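Local structure of sensor protein kinase HptS (Staphylococcus aureus, 6LKI) at residues B[14-19]-B[54-59]. The protein is a sensor histidine kinase that probably detects an extracellular signal through this double Cache (PAS-like) part and relays it by phosphorylation on histidine. Residues are numbered along the deposited sequence; the frame is centred on the assembly and turned at random.
Sequences HHTEKQ and HQQPAT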
loop_
_atom_site.group_PDB
_atom_site.type_symbol
_atom_site.label_atom_id
_atom_site.label_comp_id
_atom_site.label_asym_id
_atom_site.label_seq_id
_atom_site.Cartn_x
_atom_site.Cartn_y
_atom_site.Cartn_z
ATOM N N HIS B 14 0.518 -16.091 24.470
ATOM C CA HIS B 14 -0.129 -17.284 23.933
ATOM C C HIS B 14 -1.640 -17.212 24.112
ATOM O O HIS B 14 -2.400 -17.512 23.184
ATOM C CB HIS B 14 0.443 -18.529 24.617
ATOM C CG HIS B 14 -0.267 -19.800 24.270
ATOM N ND1 HIS B 14 -0.655 -20.112 22.986
ATOM C CD2 HIS B 14 -0.649 -20.845 25.042
ATOM C CE1 HIS B 14 -1.250 -21.292 22.982
ATOM N NE2 HIS B 14 -1.258 -21.759 24.218
ATOM N N HIS B 15 -2.093 -16.793 25.295
ATOM C CA HIS B 15 -3.525 -16.730 25.568
ATOM C C HIS B 15 -4.199 -15.625 24.762
ATOM O O HIS B 15 -5.304 -15.816 24.244
ATOM C CB HIS B 15 -3.756 -16.526 27.066
ATOM C CG HIS B 15 -5.190 -16.637 27.480
ATOM N ND1 HIS B 15 -5.855 -17.843 27.546
ATOM C CD2 HIS B 15 -6.083 -15.694 27.863
ATOM C CE1 HIS B 15 -7.098 -17.637 27.945
ATOM N NE2 HIS B 15 -7.260 -16.342 28.146
ATOM N N THR B 16 -3.546 -14.465 24.640
ATOM C CA THR B 16 -4.148 -13.349 23.918
ATOM C C THR B 16 -4.350 -13.685 22.445
ATOM O O THR B 16 -5.393 -13.364 21.864
ATOM C CB THR B 16 -3.282 -12.098 24.069
ATOM O OG1 THR B 16 -3.240 -11.707 25.447
ATOM C CG2 THR B 16 -3.840 -10.948 23.238
ATOM N N GLU B 17 -3.365 -14.338 21.825
ATOM C CA GLU B 17 -3.491 -14.695 20.416
ATOM C C GLU B 17 -4.621 -15.694 20.198
ATOM O O GLU B 17 -5.325 -15.634 19.184
ATOM C CB GLU B 17 -2.168 -15.255 19.895
ATOM C CG GLU B 17 -1.992 -15.104 18.394
ATOM C CD GLU B 17 -2.559 -16.278 17.620
ATOM O OE1 GLU B 17 -2.830 -17.327 18.242
ATOM O OE2 GLU B 17 -2.728 -16.154 16.389
ATOM N N LYS B 18 -4.805 -16.624 21.140
ATOM C CA LYS B 18 -5.926 -17.557 21.067
ATOM C C LYS B 18 -7.256 -16.816 21.101
ATOM O O LYS B 18 -8.166 -17.111 20.316
ATOM C CB LYS B 18 -5.828 -18.568 22.215
ATOM C CG LYS B 18 -7.019 -19.517 22.393
ATOM C CD LYS B 18 -8.080 -18.958 23.346
ATOM C CE LYS B 18 -9.469 -19.375 22.909
ATOM N NZ LYS B 18 -10.548 -18.565 23.536
ATOM N N GLN B 19 -7.386 -15.851 22.015
ATOM C CA GLN B 19 -8.631 -15.103 22.131
ATOM C C GLN B 19 -8.934 -14.320 20.863
ATOM O O GLN B 19 -10.104 -14.166 20.494
ATOM C CB GLN B 19 -8.568 -14.165 23.338
ATOM C CG GLN B 19 -8.293 -14.881 24.648
ATOM C CD GLN B 19 -9.314 -14.554 25.717
ATOM O OE1 GLN B 19 -9.852 -13.447 25.760
ATOM N NE2 GLN B 19 -9.592 -15.519 26.585
ATOM N N HIS B 54 -9.993 -4.665 24.999
ATOM C CA HIS B 54 -9.909 -4.489 26.443
ATOM C C HIS B 54 -10.124 -5.780 27.220
ATOM O O HIS B 54 -10.018 -5.765 28.451
ATOM C CB HIS B 54 -10.908 -3.424 26.892
ATOM C CG HIS B 54 -10.556 -2.050 26.419
ATOM N ND1 HIS B 54 -11.220 -1.426 25.385
ATOM C CD2 HIS B 54 -9.590 -1.190 26.820
ATOM C CE1 HIS B 54 -10.686 -0.236 25.178
ATOM N NE2 HIS B 54 -9.696 -0.067 26.035
ATOM N N GLN B 55 -10.419 -6.888 26.542
ATOM C CA GLN B 55 -10.423 -8.187 27.202
ATOM C C GLN B 55 -9.028 -8.783 27.319
ATOM O O GLN B 55 -8.846 -9.760 28.053
ATOM C CB GLN B 55 -11.336 -9.161 26.453
ATOM C CG GLN B 55 -12.816 -8.959 26.726
ATOM C CD GLN B 55 -13.696 -9.795 25.817
ATOM O OE1 GLN B 55 -13.236 -10.326 24.806
ATOM N NE2 GLN B 55 -14.970 -9.911 26.170
ATOM N N GLN B 56 -8.043 -8.216 26.623
ATOM C CA GLN B 56 -6.659 -8.659 26.602
ATOM C C GLN B 56 -5.806 -7.791 27.517
ATOM O O GLN B 56 -6.008 -6.574 27.585
ATOM C CB GLN B 56 -6.092 -8.604 25.183
ATOM C CG GLN B 56 -7.067 -9.055 24.107
ATOM C CD GLN B 56 -7.658 -10.427 24.387
ATOM O OE1 GLN B 56 -6.958 -11.339 24.825
ATOM N NE2 GLN B 56 -8.953 -10.577 24.133
ATOM N N PRO B 57 -4.855 -8.396 28.235
ATOM C CA PRO B 57 -3.982 -7.588 29.104
ATOM C C PRO B 57 -3.156 -6.569 28.341
ATOM O O PRO B 57 -3.041 -5.417 28.778
ATOM C CB PRO B 57 -3.097 -8.642 29.785
ATOM C CG PRO B 57 -3.866 -9.920 29.678
ATOM C CD PRO B 57 -4.601 -9.838 28.376
ATOM N N ALA B 58 -2.592 -6.957 27.200
ATOM C CA ALA B 58 -1.673 -6.097 26.471
ATOM C C ALA B 58 -2.387 -4.874 25.901
ATOM O O ALA B 58 -3.612 -4.842 25.751
ATOM C CB ALA B 58 -1.000 -6.875 25.339
ATOM N N THR B 59 -1.592 -3.851 25.590
ATOM C CA THR B 59 -2.082 -2.676 24.877
ATOM C C THR B 59 -2.080 -2.992 23.388
ATOM O O THR B 59 -1.016 -3.127 22.775
ATOM C CB THR B 59 -1.218 -1.455 25.180
ATOM O OG1 THR B 59 -1.258 -1.173 26.585
ATOM C CG2 THR B 59 -1.723 -0.241 24.412
HETATM O O HOH W 1 -1.821 -9.683 26.764
HETATM O O HOH W 2 -11.352 -12.209 24.289
#
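Q56 packs its side-chain amide against T16 and Q19, one turn apart on helix 2-31. The fold is consistent with a double Cache (PAS-like) sensor region, with a long N-terminal helix and two four-stranded antiparallel sheets of order 2-1-4-3. Here that helix meets the link between the end of helix 39-55 and strand 59-66.

The methyl CG2 of T16 lies 3.5 Å from Q56 OE1 and also touches Q56 CB and CG. With chi1 at -64°, OG1 sits beside the T16 backbone N and the methyl is anti to that N, facing Q56. Q56 OE1 is buried against T16 and Q19 CB and has no hydrogen-bonding partner in the model. On the other branch of the amide, Q56 NE2 gives a weak hydrogen bond to Q19 OE1 at 3.4 Å. The two amide planes are turned 60° from each other.

Water bridges T16 to A58: it lies 2.8 Å from T16 OG1 and accepts from A58 N. A second water accepts from Q56 NE2 and donates to Q55 OE1; its approach to Q19 OE1 is doubtfully short. P57 CD packs against T16 OG1 at 3.7 Å.

Backbone carbonyls further out position the polar groups. T16 OG1 is hydrogen-bonded to S12 O, one turn back in its own helix. Q56 folds back through a bend at chi2 (-53°), and its NE2 is also hydrogen-bonded to L52 O.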